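Local atomic coordinates of valine-pyruvate aminotransferase (Salmonella typhimurium, PDB entry 3G7Q), a protein that catalyses the pyridoxal 5'-phosphate-dependent transfer of an amino group from valine to pyruvate, yielding alanine and 3-methyl-2-oxobutanoate. Residues A[52-55]-A[56-60]; A[283-286]-A[287-291]. All coordinates share one frame; numbering follows the deposited sequence. Where two conformers were deposited one is given.

Contact 1. Residues A[52-55]-A[56-60]; sequences QTLL and TDMVE
Two turns of the amphipathic helix 45-61, at the subunit interface of this dimeric aminotransferase, make up the contact, and T56 closes back on Q52 within it. Both T56 N, at 3.0 Å, and T56 OG1, at 2.8 Å, donate to Q52 O, so one carbonyl is gripped twice, the two donors arriving from opposite faces of its plane. The hydroxyl reaches back because OG1 stands beside its own backbone N, anti to the carbonyl carbon (chi1 -64°). Q52 NE2 is hydrogen-bonded to V59 O of the second subunit, and V59 O of this chain accepts from Q52 NE2 of that subunit. Regular i to i+4 bonds carry the helix onward, among them M58 N to L54 O at 2.9 Å. On the outer side T53 and D57 run alongside each other in the same direction, with T53 CG2 4.1 Å from D57 OD2; that carboxylate forms a salt bridge with R296. On the inner side L54 meets selenomethionine M58 at an angle, and L54 CG lies 3.9 Å from M58 SE. M58 CG passes 3.2 Å from L54 O, and a bend at chi3 (68°) turns the methyl away from L54. An outer flank of T53 and D57 and a buried flank of L54 and M58 are characteristic of an amphipathic alpha-helix, one side of which packs on helix 285-295 and another on the second subunit.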
ATOM      1  N   GLN A  52     -10.952  -3.009 -21.706  1.00 31.07           N
ATOM      2  CA  GLN A  52     -11.449  -1.761 -22.276  1.00 30.66           C
ATOM      3  C   GLN A  52     -12.978  -1.731 -22.278  1.00 31.27           C
ATOM      4  O   GLN A  52     -13.604  -0.708 -21.928  1.00 30.20           O
ATOM      5  CB  GLN A  52     -10.884  -1.533 -23.679  1.00 31.78           C
ATOM      6  CG  GLN A  52     -11.404  -0.289 -24.367  1.00 31.04           C
ATOM      7  CD  GLN A  52     -11.075   1.009 -23.623  1.00 33.24           C
ATOM      8  OE1 GLN A  52     -10.021   1.129 -22.995  1.00 31.53           O
ATOM      9  NE2 GLN A  52     -11.933   1.986 -23.763  1.00 32.74           N
ATOM     10  N   THR A  53     -13.598  -2.845 -22.649  1.00 30.93           N
ATOM     11  CA  THR A  53     -15.051  -2.915 -22.661  1.00 30.76           C
ATOM     12  C   THR A  53     -15.607  -2.880 -21.238  1.00 31.50           C
ATOM     13  O   THR A  53     -16.596  -2.218 -20.968  1.00 31.30           O
ATOM     14  CB  THR A  53     -15.530  -4.193 -23.392  1.00 33.98           C
ATOM     15  OG1 THR A  53     -15.008  -4.169 -24.720  1.00 34.21           O
ATOM     16  CG2 THR A  53     -17.061  -4.276 -23.434  1.00 33.52           C
ATOM     17  N   LEU A  54     -14.971  -3.611 -20.331  1.00 29.40           N
ATOM     18  CA  LEU A  54     -15.419  -3.627 -18.954  1.00 31.56           C
ATOM     19  C   LEU A  54     -15.352  -2.218 -18.344  1.00 31.67           C
ATOM     20  O   LEU A  54     -16.290  -1.763 -17.683  1.00 30.33           O
ATOM     21  CB  LEU A  54     -14.556  -4.564 -18.141  1.00 31.45           C
ATOM     22  CG  LEU A  54     -14.926  -4.729 -16.676  1.00 32.65           C
ATOM     23  CD1 LEU A  54     -16.362  -5.316 -16.525  1.00 36.84           C
ATOM     24  CD2 LEU A  54     -13.883  -5.589 -15.978  1.00 34.07           C
ATOM     25  N   LEU A  55     -14.235  -1.546 -18.560  1.00 29.83           N
ATOM     26  CA  LEU A  55     -14.072  -0.186 -18.022  1.00 29.37           C
ATOM     27  C   LEU A  55     -15.096   0.758 -18.619  1.00 29.33           C
ATOM     28  O   LEU A  55     -15.654   1.615 -17.923  1.00 28.88           O
ATOM     29  CB  LEU A  55     -12.648   0.295 -18.281  1.00 28.93           C
ATOM     30  CG  LEU A  55     -11.587  -0.377 -17.396  1.00 30.87           C
ATOM     31  CD1 LEU A  55     -10.187  -0.099 -17.942  1.00 33.19           C
ATOM     32  CD2 LEU A  55     -11.708   0.084 -15.902  1.00 32.20           C
ATOM     33  N   THR A  56     -15.359   0.611 -19.917  1.00 30.55           N
ATOM     34  CA  THR A  56     -16.362   1.438 -20.571  1.00 28.25           C
ATOM     35  C   THR A  56     -17.715   1.237 -19.903  1.00 29.89           C
ATOM     36  O   THR A  56     -18.410   2.220 -19.582  1.00 31.99           O
ATOM     37  CB  THR A  56     -16.419   1.159 -22.089  1.00 27.74           C
ATOM     38  OG1 THR A  56     -15.164   1.547 -22.681  1.00 30.06           O
ATOM     39  CG2 THR A  56     -17.579   1.918 -22.747  1.00 31.63           C
ATOM     40  N   ASP A  57     -18.094  -0.011 -19.651  1.00 29.34           N
ATOM     41  CA  ASP A  57     -19.380  -0.291 -18.994  1.00 31.90           C
ATOM     42  C   ASP A  57     -19.439   0.261 -17.576  1.00 32.00           C
ATOM     43  O   ASP A  57     -20.451   0.821 -17.159  1.00 30.55           O
ATOM     44  CB  ASP A  57     -19.638  -1.793 -18.901  1.00 33.11           C
ATOM     45  CG  ASP A  57     -19.832  -2.455 -20.259  1.00 42.12           C
ATOM     46  OD1 ASP A  57     -20.103  -1.766 -21.261  1.00 43.62           O
ATOM     47  OD2 ASP A  57     -19.710  -3.684 -20.308  1.00 44.48           O
HETATM   48  N   MSE A  58     -18.346   0.068 -16.837  1.00 30.23           N
HETATM   49  CA  MSE A  58     -18.268   0.523 -15.446  1.00 28.63           C
HETATM   50  C   MSE A  58     -18.293   2.033 -15.307  1.00 30.30           C
HETATM   51  O   MSE A  58     -18.908   2.541 -14.375  1.00 31.33           O
HETATM   52  CB  MSE A  58     -17.036  -0.068 -14.753  1.00 29.45           C
HETATM   53  CG  MSE A  58     -17.124  -1.567 -14.564  1.00 30.93           C
HETATM   54 SE   MSE A  58     -15.523  -2.286 -13.757  0.75 30.75          SE
HETATM   55  CE  MSE A  58     -15.689  -1.452 -11.911  1.00 33.91           C
ATOM     56  N   VAL A  59     -17.638   2.750 -16.212  0.50 30.36           N
ATOM     57  CA  VAL A  59     -17.681   4.201 -16.154  0.50 30.59           C
ATOM     58  C   VAL A  59     -19.095   4.677 -16.485  0.50 31.74           C
ATOM     59  O   VAL A  59     -19.647   5.537 -15.790  0.50 29.92           O
ATOM     60  CB  VAL A  59     -16.667   4.854 -17.085  0.50 30.99           C
ATOM     61  CG1 VAL A  59     -16.872   6.360 -17.092  0.50 28.40           C
ATOM     62  CG2 VAL A  59     -15.253   4.514 -16.637  0.50 27.91           C
ATOM     63  N   GLU A  60     -19.699   4.085 -17.516  1.00 32.80           N
ATOM     64  CA  GLU A  60     -21.061   4.470 -17.933  1.00 35.02           C
ATOM     65  C   GLU A  60     -22.123   4.157 -16.874  1.00 33.25           C
ATOM     66  O   GLU A  60     -23.082   4.903 -16.731  1.00 33.99           O
ATOM     67  CB  GLU A  60     -21.422   3.821 -19.286  1.00 35.47           C
ATOM     68  CG  GLU A  60     -20.594   4.393 -20.452  1.00 42.76           C
ATOM     69  CD  GLU A  60     -20.814   3.719 -21.832  1.00 44.45           C
ATOM     70  OE1 GLU A  60     -21.473   2.651 -21.921  1.00 52.66           O
ATOM     71  OE2 GLU A  60     -20.292   4.278 -22.830  1.00 48.96           O
TER

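Contact 2. Residues A[283-286]-A[287-291]; sequences GGMG and PAMMC
P287 meets G283 at the first turn of helix 285-295, its ring laid against the carbonyl of G283: P287 CD stands 3.0 Å from G283 O and P287 CG 3.3 Å from the same oxygen. Lacking an N-H, the proline can give that carbonyl no amide hydrogen bond, and its ring methylenes occupy the place instead; beyond them the ring packs on L80 and C258. A288 comes next and makes the first i to i+4 bond across the contact, A288 N to G284 O at 3.1 Å, while its CB sits 3.4 Å from that oxygen. M289, a selenomethionine like M285 and M290, continues the series with M289 N to M285 O at 2.9 Å. Its CG lies beside its own backbone N (chi1 -69°), which brings it back to 3.2 Å from M285 O and to 4.3 Å from M285 CE. The chain then bends at chi3, and M289 packs on F51, M58 and L253. M290 N completes the turn on G286 O at 2.9 Å, an almost straight bond with an N-H...acceptor angle of 166°. C291 N follows by bonding P287 O. A proline near the start of a helix, where the lost N-H costs little, followed by unbroken i to i+4 bonding, is common at the N-terminal end of an alpha-helix.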
ATOM      1  N   GLY A 283      -6.604   0.049  -3.413  1.00 46.40           N
ATOM      2  CA  GLY A 283      -7.459   1.133  -3.933  1.00 47.91           C
ATOM      3  C   GLY A 283      -8.792   0.509  -4.373  1.00 46.37           C
ATOM      4  O   GLY A 283      -8.965  -0.705  -4.316  1.00 46.16           O
ATOM      5  N   GLY A 284      -9.726   1.327  -4.825  1.00 43.30           N
ATOM      6  CA  GLY A 284     -11.048   0.851  -5.181  1.00 39.87           C
ATOM      7  C   GLY A 284     -11.257   0.213  -6.539  1.00 37.51           C
ATOM      8  O   GLY A 284     -12.158  -0.614  -6.684  1.00 35.90           O
HETATM    9  N   MSE A 285     -10.431   0.542  -7.518  1.00 36.62           N
HETATM   10  CA  MSE A 285     -10.684   0.096  -8.878  1.00 38.14           C
HETATM   11  C   MSE A 285     -10.496  -1.436  -9.056  1.00 39.28           C
HETATM   12  O   MSE A 285     -11.333  -2.097  -9.671  1.00 37.04           O
HETATM   13  CB  MSE A 285      -9.820   0.898  -9.833  1.00 41.59           C
HETATM   14  CG  MSE A 285     -10.409   1.033 -11.186  1.00 46.61           C
HETATM   15 SE   MSE A 285     -12.098   2.047 -11.196  0.75 40.14          SE
HETATM   16  CE  MSE A 285     -12.612   1.103 -12.530  1.00 31.29           C
ATOM     17  N   GLY A 286      -9.427  -1.976  -8.470  1.00 40.55           N
ATOM     18  CA  GLY A 286      -9.150  -3.429  -8.507  1.00 39.08           C
ATOM     19  C   GLY A 286     -10.297  -4.243  -7.938  1.00 38.68           C
ATOM     20  O   GLY A 286     -10.864  -5.079  -8.649  1.00 38.85           O
ATOM     21  N   PRO A 287     -10.626  -4.030  -6.653  1.00 37.11           N
ATOM     22  CA  PRO A 287     -11.768  -4.728  -6.086  1.00 37.86           C
ATOM     23  C   PRO A 287     -13.062  -4.587  -6.887  1.00 38.37           C
ATOM     24  O   PRO A 287     -13.792  -5.581  -7.025  1.00 36.57           O
ATOM     25  CB  PRO A 287     -11.917  -4.103  -4.698  1.00 38.56           C
ATOM     26  CG  PRO A 287     -10.556  -3.591  -4.367  1.00 39.76           C
ATOM     27  CD  PRO A 287      -9.929  -3.201  -5.655  1.00 37.32           C
ATOM     28  N   ALA A 288     -13.341  -3.396  -7.431  1.00 35.31           N
ATOM     29  CA  ALA A 288     -14.574  -3.186  -8.189  1.00 33.25           C
ATOM     30  C   ALA A 288     -14.556  -4.007  -9.475  1.00 32.65           C
ATOM     31  O   ALA A 288     -15.560  -4.646  -9.837  1.00 32.76           O
ATOM     32  CB  ALA A 288     -14.808  -1.677  -8.487  1.00 31.71           C
HETATM   33  N   MSE A 289     -13.420  -4.011 -10.157  1.00 32.03           N
HETATM   34  CA  MSE A 289     -13.284  -4.799 -11.379  1.00 32.67           C
HETATM   35  C   MSE A 289     -13.430  -6.284 -11.092  1.00 35.03           C
HETATM   36  O   MSE A 289     -14.073  -6.997 -11.856  1.00 33.73           O
HETATM   37  CB  MSE A 289     -11.945  -4.520 -12.064  1.00 32.92           C
HETATM   38  CG  MSE A 289     -11.907  -3.108 -12.638  1.00 37.45           C
HETATM   39 SE   MSE A 289     -10.180  -2.738 -13.364  0.75 33.87          SE
HETATM   40  CE  MSE A 289     -10.311  -3.655 -15.122  1.00 37.22           C
HETATM   41  N   MSE A 290     -12.829  -6.752 -10.002  0.50 35.32           N
HETATM   42  CA  MSE A 290     -12.968  -8.158  -9.615  0.50 36.67           C
HETATM   43  C   MSE A 290     -14.414  -8.514  -9.310  0.50 35.82           C
HETATM   44  O   MSE A 290     -14.897  -9.561  -9.737  0.50 35.54           O
HETATM   45  CB  MSE A 290     -12.144  -8.479  -8.379  0.50 36.76           C
HETATM   46  CG  MSE A 290     -10.674  -8.578  -8.621  0.50 38.96           C
HETATM   47 SE   MSE A 290      -9.836  -9.482  -7.105  0.38 40.61          SE
HETATM   48  CE  MSE A 290     -10.671 -10.787  -7.141  0.50 18.79           C
ATOM     49  N   CYS A 291     -15.101  -7.655  -8.564  1.00 34.95           N
ATOM     50  CA  CYS A 291     -16.507  -7.912  -8.257  1.00 35.31           C
ATOM     51  C   CYS A 291     -17.311  -8.099  -9.542  1.00 35.12           C
ATOM     52  O   CYS A 291     -18.128  -9.017  -9.662  1.00 33.06           O
ATOM     53  CB  CYS A 291     -17.149  -6.780  -7.465  1.00 38.19           C
ATOM     54  SG  CYS A 291     -16.811  -6.744  -5.725  1.00 41.60           S
TER

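Contact 1, on helix 45-61, comes well before contact 2, on helix 285-295, yet the fold brings their centres to about 13 Å from each other, on the same side of the chain's centre. The helices touch through apolar side chains: M58 CE packs 3.5 Å from A288 CB, and L55 CD2 lies 3.6 Å from M285 CE. M58 CE also approaches M285 CE at 4.0 Å, giving a seam of leucine, alanine and selenomethionine. Both contacts reach the second subunit, where L68 packs against L55, M285 and M289. Distant parts of the class I and II aminotransferase sequence thus join in one helical layer at the dimer interface.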